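Local coordinates for protein synthesis inhibitor I (Hordeum vulgare, PDB 4FBC) that belongs to the ribosome-inactivating protein family of plants and acts as an inhibitor of protein synthesis, at residues Asn9-Leu14 with Trp64-Leu69; Thr98-Thr103 with His147-Ala152; Leu217-Leu222 with Val261-Gly266; Leu52-Pro57 with Lys271-Phe276. The protein carries 3 engineered substitutions. One frame throughout, in Å; residues are numbered along the deposited sequence.

Contact 1 of 4, residues Asn9-Leu14 with Trp64-Leu69; sequences NVDKPL and WFHVVL
Loop 9-14 closes on the start of strand 64-69 where the CA atoms of Pro13 and Phe65 come within 4.3 Å, and just beside this point Leu14 N donates an almost straight hydrogen bond to Trp64 O (2.8 Å, 174°). Asn9-Lys12 forms a type I beta turn. It presents Val10 O to the imidazole of His66, whose NE2 donates to that oxygen at 2.8 Å; the acceptor stands 16° out of the ring plane. The bond, with Pro13 over a face, should restrict rotation of the imidazole, and it implies a proton on NE2. Asp11 OD1 comes to the ring edge in plane, 3.3 Å from His66 CE1, while Pro13 CG sits over the centre of one face, 3.8 Å from the ring centroid in a CH-pi contact. The segment 9-14 leads into strand 16-20, an edge strand of the mixed sheet, which runs parallel to strand 64-70; His66 continues the pairing with backbone bonds to Phe15 and Ala17. Trp64 turns one indole face to the side chain of Val10: CG2, placed anti to the carbonyl carbon while CG1 is anti to the backbone N (chi1 174°), lies 3.8 Å from the centroid of the five-membered ring and offset toward its rim. The indole is held from outside the pair by the bond of Trp64 NE1 to Pro61 O. A water accepts from Trp64 N and lies 3.0 Å from Lys12 O, bridging the two segments. The Leu14 side chain lies against the Trp64 carbonyl oxygen, and the ring of Phe65 leads away from the loop and stacks on Phe15.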
loop_
_atom_site.group_PDB
_atom_site.type_symbol
_atom_site.label_atom_id
_atom_site.label_comp_id
_atom_site.label_asym_id
_atom_site.label_seq_id
_atom_site.Cartn_x
_atom_site.Cartn_y
_atom_site.Cartn_z
ATOM N N ASN A 9 -8.664 5.846 -15.942
ATOM C CA ASN A 9 -9.503 5.011 -15.071
ATOM C C ASN A 9 -9.355 5.271 -13.571
ATOM O O ASN A 9 -9.678 4.402 -12.764
ATOM C CB ASN A 9 -9.257 3.524 -15.359
ATOM C CG ASN A 9 -9.417 3.180 -16.823
ATOM O OD1 ASN A 9 -10.369 3.614 -17.468
ATOM N ND2 ASN A 9 -8.480 2.408 -17.358
ATOM N N VAL A 10 -8.882 6.457 -13.193
ATOM C CA VAL A 10 -8.738 6.786 -11.772
ATOM C C VAL A 10 -10.083 6.710 -11.037
ATOM O O VAL A 10 -10.146 6.296 -9.871
ATOM C CB VAL A 10 -8.084 8.166 -11.580
ATOM C CG1 VAL A 10 -8.081 8.560 -10.116
ATOM C CG2 VAL A 10 -6.668 8.147 -12.122
ATOM N N ASP A 11 -11.161 7.086 -11.726
ATOM C CA ASP A 11 -12.499 6.990 -11.141
ATOM C C ASP A 11 -13.291 5.811 -11.718
ATOM O O ASP A 11 -14.520 5.796 -11.670
ATOM C CB ASP A 11 -13.276 8.305 -11.317
ATOM C CG ASP A 11 -14.145 8.639 -10.111
ATOM O OD1 ASP A 11 -13.890 8.102 -9.008
ATOM O OD2 ASP A 11 -15.085 9.447 -10.260
ATOM N N LYS A 12 -12.575 4.829 -12.259
ATOM C CA LYS A 12 -13.174 3.547 -12.634
ATOM C C LYS A 12 -12.410 2.427 -11.946
ATOM O O LYS A 12 -11.734 1.634 -12.593
ATOM C CB LYS A 12 -13.160 3.349 -14.145
ATOM C CG LYS A 12 -14.019 4.343 -14.894
ATOM C CD LYS A 12 -13.771 4.267 -16.392
ATOM C CE LYS A 12 -14.747 5.156 -17.119
ATOM N NZ LYS A 12 -15.009 6.397 -16.331
ATOM N N PRO A 13 -12.530 2.357 -10.618
ATOM C CA PRO A 13 -11.722 1.405 -9.846
ATOM C C PRO A 13 -12.053 -0.044 -10.188
ATOM O O PRO A 13 -13.212 -0.356 -10.467
ATOM C CB PRO A 13 -12.128 1.704 -8.397
ATOM C CG PRO A 13 -13.524 2.263 -8.509
ATOM C CD PRO A 13 -13.508 3.070 -9.774
ATOM N N LEU A 14 -11.048 -0.914 -10.174
ATOM C CA LEU A 14 -11.270 -2.342 -10.393
ATOM C C LEU A 14 -12.072 -2.963 -9.245
ATOM O O LEU A 14 -12.806 -3.937 -9.443
ATOM C CB LEU A 14 -9.932 -3.066 -10.570
ATOM C CG LEU A 14 -9.223 -2.703 -11.876
ATOM C CD1 LEU A 14 -7.757 -3.089 -11.830
ATOM C CD2 LEU A 14 -9.921 -3.385 -13.048
ATOM N N TRP A 64 -6.509 0.947 -11.401
ATOM C CA TRP A 64 -6.673 1.607 -10.099
ATOM C C TRP A 64 -7.678 0.875 -9.223
ATOM O O TRP A 64 -8.548 0.172 -9.732
ATOM C CB TRP A 64 -7.173 3.043 -10.307
ATOM C CG TRP A 64 -6.182 3.900 -11.051
ATOM C CD1 TRP A 64 -6.008 3.967 -12.403
ATOM C CD2 TRP A 64 -5.222 4.795 -10.474
ATOM N NE1 TRP A 64 -4.996 4.852 -12.702
ATOM C CE2 TRP A 64 -4.504 5.379 -11.535
ATOM C CE3 TRP A 64 -4.913 5.168 -9.167
ATOM C CZ2 TRP A 64 -3.482 6.306 -11.323
ATOM C CZ3 TRP A 64 -3.898 6.090 -8.955
ATOM C CH2 TRP A 64 -3.198 6.651 -10.030
ATOM N N PHE A 65 -7.541 1.016 -7.902
ATOM C CA PHE A 65 -8.621 0.642 -6.987
ATOM C C PHE A 65 -8.879 1.774 -6.008
ATOM O O PHE A 65 -8.065 2.693 -5.892
ATOM C CB PHE A 65 -8.367 -0.708 -6.274
ATOM C CG PHE A 65 -7.251 -0.693 -5.253
ATOM C CD1 PHE A 65 -5.925 -0.816 -5.658
ATOM C CD2 PHE A 65 -7.532 -0.639 -3.891
ATOM C CE1 PHE A 65 -4.884 -0.835 -4.727
ATOM C CE2 PHE A 65 -6.495 -0.658 -2.943
ATOM C CZ PHE A 65 -5.170 -0.756 -3.366
ATOM N N HIS A 66 -10.029 1.732 -5.342
ATOM C CA HIS A 66 -10.353 2.694 -4.297
ATOM C C HIS A 66 -10.359 2.055 -2.919
ATOM O O HIS A 66 -10.726 0.890 -2.754
ATOM C CB HIS A 66 -11.718 3.340 -4.543
ATOM C CG HIS A 66 -11.724 4.310 -5.682
ATOM N ND1 HIS A 66 -12.854 5.006 -6.059
ATOM C CD2 HIS A 66 -10.739 4.697 -6.526
ATOM C CE1 HIS A 66 -12.562 5.781 -7.090
ATOM N NE2 HIS A 66 -11.288 5.609 -7.396
ATOM N N VAL A 67 -9.926 2.832 -1.938
ATOM C CA VAL A 67 -10.139 2.489 -0.540
ATOM C C VAL A 67 -11.020 3.572 0.053
ATOM O O VAL A 67 -10.746 4.769 -0.105
ATOM C CB VAL A 67 -8.816 2.370 0.226
ATOM C CG1 VAL A 67 -9.062 2.374 1.741
ATOM C CG2 VAL A 67 -8.089 1.100 -0.193
ATOM N N VAL A 68 -12.095 3.159 0.711
ATOM C CA VAL A 68 -12.965 4.114 1.390
ATOM C C VAL A 68 -12.847 3.947 2.897
ATOM O O VAL A 68 -13.070 2.854 3.427
ATOM C CB VAL A 68 -14.425 3.947 0.956
ATOM C CG1 VAL A 68 -15.323 4.845 1.785
ATOM C CG2 VAL A 68 -14.561 4.280 -0.525
ATOM N N LEU A 69 -12.483 5.031 3.575
ATOM C CA LEU A 69 -12.293 5.026 5.016
ATOM C C LEU A 69 -13.391 5.863 5.659
ATOM O O LEU A 69 -13.493 7.064 5.407
ATOM C CB LEU A 69 -10.913 5.576 5.384
ATOM C CG LEU A 69 -9.720 4.796 4.829
ATOM C CD1 LEU A 69 -8.401 5.477 5.186
ATOM C CD2 LEU A 69 -9.734 3.349 5.337
HETATM O O HOH W 1 -8.860 1.083 -13.051
#

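Contact 2 of 4, residues Thr98-Thr103 with His147-Ala152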
loop_
_atom_site.group_PDB
_atom_site.type_symbol
_atom_site.label_atom_id
_atom_site.label_comp_id
_atom_site.label_asym_id
_atom_site.label_seq_id
_atom_site.Cartn_x
_atom_site.Cartn_y
_atom_site.Cartn_z
ATOM N N THR A 98 -13.821 17.332 -4.234
ATOM C CA THR A 98 -12.538 17.647 -4.860
ATOM C C THR A 98 -11.570 16.465 -4.800
ATOM O O THR A 98 -11.284 15.946 -3.718
ATOM C CB THR A 98 -11.865 18.863 -4.189
ATOM O OG1 THR A 98 -12.722 20.006 -4.286
ATOM C CG2 THR A 98 -10.550 19.178 -4.867
ATOM N N TRP A 99 -11.064 16.047 -5.959
ATOM C CA TRP A 99 -9.951 15.099 -6.008
ATOM C C TRP A 99 -8.627 15.836 -5.837
ATOM O O TRP A 99 -8.322 16.781 -6.583
ATOM C CB TRP A 99 -9.951 14.321 -7.327
ATOM C CG TRP A 99 -10.837 13.100 -7.321
ATOM C CD1 TRP A 99 -12.049 12.961 -7.931
ATOM C CD2 TRP A 99 -10.569 11.847 -6.669
ATOM N NE1 TRP A 99 -12.556 11.701 -7.697
ATOM C CE2 TRP A 99 -11.664 10.998 -6.931
ATOM C CE3 TRP A 99 -9.509 11.364 -5.898
ATOM C CZ2 TRP A 99 -11.726 9.688 -6.440
ATOM C CZ3 TRP A 99 -9.575 10.071 -5.407
ATOM C CH2 TRP A 99 -10.674 9.245 -5.685
ATOM N N TRP A 100 -7.859 15.414 -4.838
ATOM C CA TRP A 100 -6.531 15.949 -4.591
ATOM C C TRP A 100 -5.515 14.928 -5.073
ATOM O O TRP A 100 -5.721 13.725 -4.918
ATOM C CB TRP A 100 -6.343 16.225 -3.099
ATOM C CG TRP A 100 -7.353 17.188 -2.566
ATOM C CD1 TRP A 100 -8.582 16.892 -2.049
ATOM C CD2 TRP A 100 -7.222 18.612 -2.503
ATOM N NE1 TRP A 100 -9.223 18.047 -1.663
ATOM C CE2 TRP A 100 -8.410 19.115 -1.937
ATOM C CE3 TRP A 100 -6.219 19.509 -2.880
ATOM C CZ2 TRP A 100 -8.619 20.480 -1.734
ATOM C CZ3 TRP A 100 -6.426 20.860 -2.672
ATOM C CH2 TRP A 100 -7.616 21.333 -2.104
ATOM N N GLU A 101 -4.436 15.399 -5.684
ATOM C CA GLU A 101 -3.403 14.498 -6.183
ATOM C C GLU A 101 -2.037 14.785 -5.563
ATOM O O GLU A 101 -1.758 15.901 -5.114
ATOM C CB GLU A 101 -3.318 14.559 -7.704
ATOM C CG GLU A 101 -2.948 15.925 -8.243
ATOM C CD GLU A 101 -2.985 15.967 -9.758
ATOM O OE1 GLU A 101 -3.096 14.885 -10.390
ATOM O OE2 GLU A 101 -2.888 17.082 -10.310
ATOM N N LEU A 102 -1.189 13.761 -5.554
ATOM C CA LEU A 102 0.129 13.839 -4.941
ATOM C C LEU A 102 1.215 13.980 -5.999
ATOM O O LEU A 102 2.412 14.036 -5.680
ATOM C CB LEU A 102 0.386 12.593 -4.091
ATOM C CG LEU A 102 -0.512 12.528 -2.862
ATOM C CD1 LEU A 102 -0.573 11.106 -2.312
ATOM C CD2 LEU A 102 0.023 13.479 -1.807
ATOM N N THR A 103 0.783 14.037 -7.255
ATOM C CA THR A 103 1.680 14.254 -8.388
ATOM C C THR A 103 1.011 15.266 -9.313
ATOM O O THR A 103 -0.111 15.042 -9.755
ATOM C CB THR A 103 1.917 12.944 -9.171
ATOM O OG1 THR A 103 2.493 11.950 -8.306
ATOM C CG2 THR A 103 2.858 13.187 -10.347
ATOM N N HIS A 147 -10.423 14.465 4.607
ATOM C CA HIS A 147 -11.804 14.486 4.133
ATOM C C HIS A 147 -12.408 15.887 4.234
ATOM O O HIS A 147 -13.314 16.229 3.473
ATOM C CB HIS A 147 -12.660 13.507 4.933
ATOM C CG HIS A 147 -13.943 13.128 4.264
ATOM N ND1 HIS A 147 -15.132 13.013 4.952
ATOM C CD2 HIS A 147 -14.220 12.805 2.977
ATOM C CE1 HIS A 147 -16.088 12.648 4.117
ATOM N NE2 HIS A 147 -15.561 12.516 2.912
ATOM N N GLY A 148 -11.912 16.689 5.171
ATOM C CA GLY A 148 -12.463 18.013 5.415
ATOM C C GLY A 148 -11.841 19.128 4.585
ATOM O O GLY A 148 -12.289 20.277 4.632
ATOM N N ARG A 149 -10.804 18.789 3.829
ATOM C CA ARG A 149 -10.141 19.744 2.945
ATOM C C ARG A 149 -11.132 20.294 1.914
ATOM O O ARG A 149 -11.903 19.545 1.326
ATOM C CB ARG A 149 -8.963 19.052 2.242
ATOM C CG ARG A 149 -7.944 19.990 1.632
ATOM C CD ARG A 149 -6.762 19.231 1.039
ATOM N NE ARG A 149 -5.808 20.149 0.423
ATOM C CZ ARG A 149 -4.812 20.728 1.082
ATOM N NH1 ARG A 149 -4.639 20.468 2.371
ATOM N NH2 ARG A 149 -3.986 21.556 0.453
ATOM N N THR A 150 -11.151 21.607 1.710
ATOM C CA THR A 150 -11.966 22.144 0.624
ATOM C C THR A 150 -11.097 22.871 -0.396
ATOM O O THR A 150 -10.024 23.390 -0.064
ATOM C CB THR A 150 -13.126 23.052 1.112
ATOM O OG1 THR A 150 -12.716 24.425 1.071
ATOM C CG2 THR A 150 -13.554 22.685 2.531
ATOM N N LYS A 151 -11.569 22.889 -1.639
ATOM C CA LYS A 151 -10.830 23.473 -2.748
ATOM C C LYS A 151 -10.511 24.946 -2.504
ATOM O O LYS A 151 -9.491 25.451 -2.973
ATOM C CB LYS A 151 -11.627 23.313 -4.046
ATOM C CG LYS A 151 -10.779 23.358 -5.312
ATOM C CD LYS A 151 -11.645 23.249 -6.560
ATOM C CE LYS A 151 -11.006 22.339 -7.596
ATOM N NZ LYS A 151 -11.406 22.682 -8.997
ATOM N N ALA A 152 -11.372 25.621 -1.746
ATOM C CA ALA A 152 -11.258 27.066 -1.547
ATOM C C ALA A 152 -10.415 27.505 -0.348
ATOM O O ALA A 152 -10.142 28.700 -0.201
ATOM C CB ALA A 152 -12.642 27.701 -1.471
#
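Arg149 stretches its side chain across one face of the Trp100 indole. CG is anti to the backbone N (chi1 -162°) and the chain runs extended to NE, which lays the methylene CD over the middle of the ring, 3.5 Å from the centroid of the six-membered ring in a CH-pi contact. Further out, Arg149 NE is 3.2 Å from Trp100 CZ3. The guanidinium stands almost upright on the indole, the two planes 85° apart, so that it meets the ring by an edge; its CZ is 4.3 Å from the same centroid, a cation-pi contact. Arg149 NH2 bonds Gln160 and Trp100 NE1 bonds Ser94. Trp100 belongs to strand 99-101 of the six-stranded mixed sheet, and the loop after helix 136-147 thus packs on that sheet near strand 111-112 at one edge of it. Thr150 comes to the rim of the indole, its O atom 3.6 Å from Trp100 CZ2. Next, the Lys151 side chain passes across that of Thr98, with Lys151 CB 3.5 Å from Thr98 OG1, while its backbone N bonds Asp96. Thr98 CG2 lies over the indole face opposite Arg149, toward its rim.

Contact 3 of 4, residues Leu217-Leu222 with Val261-Gly266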
loop_
_atom_site.group_PDB
_atom_site.type_symbol
_atom_site.label_atom_id
_atom_site.label_comp_id
_atom_site.label_asym_id
_atom_site.label_seq_id
_atom_site.Cartn_x
_atom_site.Cartn_y
_atom_site.Cartn_z
ATOM N N LEU A 217 12.837 -7.041 -1.243
ATOM C CA LEU A 217 12.364 -8.237 -0.546
ATOM C C LEU A 217 11.551 -9.104 -1.507
ATOM O O LEU A 217 11.675 -10.323 -1.498
ATOM C CB LEU A 217 11.534 -7.868 0.693
ATOM C CG LEU A 217 11.053 -9.048 1.554
ATOM C CD1 LEU A 217 12.213 -9.910 2.055
ATOM C CD2 LEU A 217 10.218 -8.546 2.734
ATOM N N SER A 218 10.727 -8.466 -2.335
ATOM C CA SER A 218 9.936 -9.190 -3.326
ATOM C C SER A 218 10.855 -9.946 -4.279
ATOM O O SER A 218 10.676 -11.142 -4.520
ATOM C CB SER A 218 9.038 -8.229 -4.117
ATOM O OG SER A 218 8.073 -7.624 -3.273
ATOM N N ALA A 219 11.856 -9.248 -4.812
ATOM C CA ALA A 219 12.808 -9.887 -5.716
ATOM C C ALA A 219 13.582 -11.024 -5.042
ATOM O O ALA A 219 13.784 -12.072 -5.641
ATOM C CB ALA A 219 13.762 -8.855 -6.299
ATOM N N ALA A 220 14.021 -10.824 -3.799
ATOM C CA ALA A 220 14.729 -11.876 -3.074
ATOM C C ALA A 220 13.937 -13.181 -2.943
ATOM O O ALA A 220 14.496 -14.276 -3.054
ATOM C CB ALA A 220 15.174 -11.375 -1.696
ATOM N N LEU A 221 12.637 -13.080 -2.681
ATOM C CA LEU A 221 11.830 -14.288 -2.609
ATOM C C LEU A 221 11.575 -14.887 -3.996
ATOM O O LEU A 221 11.668 -16.106 -4.168
ATOM C CB LEU A 221 10.509 -14.028 -1.873
ATOM C CG LEU A 221 9.748 -15.305 -1.542
ATOM C CD1 LEU A 221 10.574 -16.217 -0.622
ATOM C CD2 LEU A 221 8.425 -14.947 -0.881
ATOM N N LEU A 222 11.274 -14.037 -4.981
ATOM C CA LEU A 222 11.034 -14.513 -6.352
ATOM C C LEU A 222 12.204 -15.317 -6.919
ATOM O O LEU A 222 12.009 -16.279 -7.669
ATOM C CB LEU A 222 10.710 -13.339 -7.282
ATOM C CG LEU A 222 9.337 -12.696 -7.055
ATOM C CD1 LEU A 222 9.226 -11.358 -7.783
ATOM C CD2 LEU A 222 8.240 -13.645 -7.512
ATOM N N VAL A 261 8.641 -8.406 -9.953
ATOM C CA VAL A 261 9.985 -8.065 -10.394
ATOM C C VAL A 261 10.476 -9.094 -11.411
ATOM O O VAL A 261 10.311 -10.305 -11.220
ATOM C CB VAL A 261 10.978 -8.038 -9.218
ATOM C CG1 VAL A 261 12.339 -7.524 -9.708
ATOM C CG2 VAL A 261 10.466 -7.173 -8.086
ATOM N N GLU A 262 11.076 -8.618 -12.496
ATOM C CA GLU A 262 11.736 -9.525 -13.426
ATOM C C GLU A 262 13.068 -9.942 -12.847
ATOM O O GLU A 262 13.967 -9.112 -12.697
ATOM C CB GLU A 262 11.977 -8.839 -14.771
ATOM C CG GLU A 262 10.721 -8.557 -15.556
ATOM C CD GLU A 262 11.017 -8.047 -16.958
ATOM O OE1 GLU A 262 11.714 -7.017 -17.086
ATOM O OE2 GLU A 262 10.552 -8.678 -17.931
ATOM N N VAL A 263 13.192 -11.218 -12.496
ATOM C CA VAL A 263 14.460 -11.749 -12.000
ATOM C C VAL A 263 15.015 -12.713 -13.050
ATOM O O VAL A 263 14.248 -13.298 -13.820
ATOM C CB VAL A 263 14.307 -12.436 -10.611
ATOM C CG1 VAL A 263 13.690 -11.461 -9.602
ATOM C CG2 VAL A 263 13.464 -13.699 -10.711
ATOM N N PRO A 264 16.348 -12.858 -13.120
ATOM C CA PRO A 264 16.885 -13.755 -14.154
ATOM C C PRO A 264 16.335 -15.171 -14.021
ATOM O O PRO A 264 16.394 -15.760 -12.940
ATOM C CB PRO A 264 18.392 -13.739 -13.880
ATOM C CG PRO A 264 18.635 -12.399 -13.262
ATOM C CD PRO A 264 17.411 -12.145 -12.395
ATOM N N GLY A 265 15.776 -15.704 -15.102
ATOM C CA GLY A 265 15.244 -17.054 -15.071
ATOM C C GLY A 265 13.772 -17.138 -14.698
ATOM O O GLY A 265 13.148 -18.191 -14.840
ATOM N N GLY A 266 13.212 -16.027 -14.228
ATOM C CA GLY A 266 11.806 -15.991 -13.861
ATOM C C GLY A 266 10.927 -15.443 -14.968
ATOM O O GLY A 266 11.395 -15.182 -16.077
#
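Ala219, Leu222, Val261 and Val263 meet without an aromatic ring or other flat side chain among them; the side chains that carry the contact are all aliphatic, with backbone N and O atoms also touched. In this ribosome-inactivating protein fold, helix 214-225 packs against the loop that joins helices 248-254 and 269-278. Residues 219 and 222, one helical turn apart, form the side of the helix that faces the loop, and Val261 and Val263, alternate residues of an extended stretch, both point at it. Ala219 CB touches the Val261 methyls, CG1 at 3.9 Å, and the small methyl lets the loop come close, with CA atoms of Ala219 and Val261 5.8 Å apart. Leu222 reaches back along the loop: its CD1 lies 4.0 Å from Val261 CB and also faces the backbone N of that residue at 3.7 Å. Val263 places CG1 anti to the carbonyl carbon (chi1 -56°), which turns this methyl toward the helix, within 4.2 Å of Leu222 CB and 4.0 Å of Ala219 O. Beyond it the chain reverses through a type II turn, Val263 to Gly266, with Gly265 at a positive phi of 91° that suits glycine. Ser218, buried beside Val261 CG2, has its hydroxyl engaged by Trp214 O and Leu259 N; Trp214 lines the pocket of the bound AMP. The turn is closed by Gly266 N donating to Val263 O at 2.9 Å.

Contact 4 of 4, residues Leu52-Pro57 with Lys271-Phe276; sequences LPPVEP and KALELF
Pro53 lays its ring on Phe276: CB stands over the centre of the phenyl face, 3.8 Å from the centroid and only 9° off the ring normal, a CH-pi contact, with CG nearer the far rim around CZ. Phe276 reaches there because its CG is anti to the backbone N (chi1 -178°), which carries the ring off the helix toward the loop. The same Pro53 CB grazes Leu273 CD2. Pro54 then packs on the side chains of Ala272 and Leu273. Its CG is 3.5 Å from Ala272 CB, tighter than usual for two carbons, and its CD is 3.7 Å from Leu273 CD2; the proline ring and the leucine side chain lie alongside, pointing opposite ways. Phe260 touches both Pro54 and Ala272 and so borders this pair. Backbone angles from Leu52 to Pro57 are those of a polyproline II conformation, an extended stretch that passes across the side of the C-terminal helix 269-278 and offers its proline rings to it. Val55 adds little but its carbonyl oxygen, 4.2 Å from Leu273 CD1. At Glu56 the CA brushes that same methyl, while the carboxylate makes a weak hydrogen bond to Ser62. Pro57 meets the end of Leu273 with its CD, 3.8 Å from Leu273 CD1. The two methyls of Leu273 are thus shared out, CD2 to Pro53 and Pro54, CD1 to the later residues. On another side of the helix, away from the loop, Lys271 NZ and Glu274 OE1 form a salt bridge of 2.6 Å.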
loop_
_atom_site.group_PDB
_atom_site.type_symbol
_atom_site.label_atom_id
_atom_site.label_comp_id
_atom_site.label_asym_id
_atom_site.label_seq_id
_atom_site.Cartn_x
_atom_site.Cartn_y
_atom_site.Cartn_z
ATOM N N LEU A 52 1.666 -9.338 -7.378
ATOM C CA LEU A 52 0.949 -8.418 -8.240
ATOM C C LEU A 52 1.260 -8.779 -9.684
ATOM O O LEU A 52 2.332 -9.318 -9.976
ATOM C CB LEU A 52 1.402 -6.985 -7.959
ATOM C CG LEU A 52 0.885 -6.365 -6.661
ATOM C CD1 LEU A 52 1.808 -5.245 -6.190
ATOM C CD2 LEU A 52 -0.500 -5.822 -6.920
ATOM N N PRO A 53 0.320 -8.493 -10.592
ATOM C CA PRO A 53 0.694 -8.565 -12.011
ATOM C C PRO A 53 1.754 -7.497 -12.311
ATOM O O PRO A 53 1.852 -6.507 -11.566
ATOM C CB PRO A 53 -0.615 -8.231 -12.730
ATOM C CG PRO A 53 -1.369 -7.345 -11.764
ATOM C CD PRO A 53 -0.976 -7.824 -10.367
ATOM N N PRO A 54 2.546 -7.689 -13.386
ATOM C CA PRO A 54 3.491 -6.643 -13.801
ATOM C C PRO A 54 2.770 -5.345 -14.126
ATOM O O PRO A 54 1.560 -5.349 -14.380
ATOM C CB PRO A 54 4.095 -7.211 -15.097
ATOM C CG PRO A 54 3.954 -8.698 -14.962
ATOM C CD PRO A 54 2.642 -8.897 -14.219
ATOM N N VAL A 55 3.515 -4.241 -14.115
ATOM C CA VAL A 55 3.026 -2.963 -14.611
ATOM C C VAL A 55 2.875 -3.047 -16.131
ATOM O O VAL A 55 3.774 -3.542 -16.807
ATOM C CB VAL A 55 4.024 -1.833 -14.254
ATOM C CG1 VAL A 55 3.619 -0.517 -14.921
ATOM C CG2 VAL A 55 4.130 -1.684 -12.729
ATOM N N GLU A 56 1.744 -2.579 -16.652
ATOM C CA GLU A 56 1.488 -2.602 -18.091
ATOM C C GLU A 56 2.486 -1.702 -18.809
ATOM O O GLU A 56 2.701 -0.554 -18.416
ATOM C CB GLU A 56 0.053 -2.155 -18.402
ATOM C CG GLU A 56 -1.033 -3.080 -17.837
ATOM C CD GLU A 56 -2.453 -2.589 -18.112
ATOM O OE1 GLU A 56 -2.715 -1.375 -17.968
ATOM O OE2 GLU A 56 -3.318 -3.425 -18.468
ATOM N N PRO A 57 3.120 -2.227 -19.859
ATOM C CA PRO A 57 4.035 -1.358 -20.603
ATOM C C PRO A 57 3.324 -0.582 -21.722
ATOM O O PRO A 57 2.263 -1.014 -22.185
ATOM C CB PRO A 57 5.079 -2.341 -21.154
ATOM C CG PRO A 57 4.357 -3.649 -21.261
ATOM C CD PRO A 57 3.218 -3.641 -20.264
ATOM N N LYS A 271 5.193 -12.352 -20.172
ATOM C CA LYS A 271 4.659 -13.677 -19.865
ATOM C C LYS A 271 3.765 -13.658 -18.619
ATOM O O LYS A 271 2.720 -14.304 -18.601
ATOM C CB LYS A 271 5.775 -14.721 -19.733
ATOM C CG LYS A 271 5.259 -16.166 -19.793
ATOM C CD LYS A 271 4.536 -16.416 -21.125
ATOM C CE LYS A 271 4.097 -17.866 -21.311
ATOM N NZ LYS A 271 3.665 -18.124 -22.736
ATOM N N ALA A 272 4.147 -12.907 -17.588
ATOM C CA ALA A 272 3.312 -12.849 -16.387
ATOM C C ALA A 272 1.982 -12.163 -16.670
ATOM O O ALA A 272 0.959 -12.515 -16.083
ATOM C CB ALA A 272 4.052 -12.144 -15.234
ATOM N N LEU A 273 1.985 -11.184 -17.577
ATOM C CA LEU A 273 0.742 -10.508 -17.921
ATOM C C LEU A 273 -0.113 -11.449 -18.771
ATOM O O LEU A 273 -1.343 -11.449 -18.664
ATOM C CB LEU A 273 1.014 -9.182 -18.651
ATOM C CG LEU A 273 1.421 -7.999 -17.758
ATOM C CD1 LEU A 273 1.778 -6.782 -18.602
ATOM C CD2 LEU A 273 0.278 -7.666 -16.827
ATOM N N GLU A 274 0.538 -12.253 -19.604
ATOM C CA GLU A 274 -0.174 -13.250 -20.401
ATOM C C GLU A 274 -0.889 -14.243 -19.489
ATOM O O GLU A 274 -2.079 -14.529 -19.680
ATOM C CB GLU A 274 0.787 -13.981 -21.336
ATOM C CG GLU A 274 0.183 -15.191 -22.009
ATOM C CD GLU A 274 1.147 -15.852 -22.963
ATOM O OE1 GLU A 274 1.241 -17.102 -22.957
ATOM O OE2 GLU A 274 1.813 -15.116 -23.719
ATOM N N LEU A 275 -0.177 -14.740 -18.480
ATOM C CA LEU A 275 -0.796 -15.660 -17.519
ATOM C C LEU A 275 -1.907 -14.987 -16.707
ATOM O O LEU A 275 -2.945 -15.598 -16.454
ATOM C CB LEU A 275 0.255 -16.287 -16.600
ATOM C CG LEU A 275 1.370 -17.071 -17.298
ATOM C CD1 LEU A 275 2.342 -17.667 -16.295
ATOM C CD2 LEU A 275 0.826 -18.161 -18.214
ATOM N N PHE A 276 -1.688 -13.737 -16.309
ATOM C CA PHE A 276 -2.694 -12.943 -15.606
ATOM C C PHE A 276 -3.969 -12.855 -16.435
ATOM O O PHE A 276 -5.067 -13.119 -15.940
ATOM C CB PHE A 276 -2.130 -11.543 -15.314
ATOM C CG PHE A 276 -3.059 -10.636 -14.556
ATOM C CD1 PHE A 276 -3.552 -10.995 -13.307
ATOM C CD2 PHE A 276 -3.386 -9.379 -15.064
ATOM C CE1 PHE A 276 -4.379 -10.139 -12.601
ATOM C CE2 PHE A 276 -4.213 -8.518 -14.362
ATOM C CZ PHE A 276 -4.710 -8.898 -13.121
#

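From the N terminus, contact 1 joins the first loop to strand 64-70 and closes a loop of 49 residues. The segment 52-57 falls within that loop and pairs with the C-terminal helix, so contacts 1 and 4 cross along the chain. The long span closed by contact 4 contains contact 2, which ties strand 99-101 to the loop after helix 136-147, and then contact 3, which ties helix 214-225 to the loop before the last helix. Contacts 1 and 2 reach the same mixed sheet and touch where Asp11 and His66 pack on Trp99. Contacts 3 and 4 lie on one side of the chain's centre, their own centres about 14 Å apart, and contact 2 lies opposite contact 3.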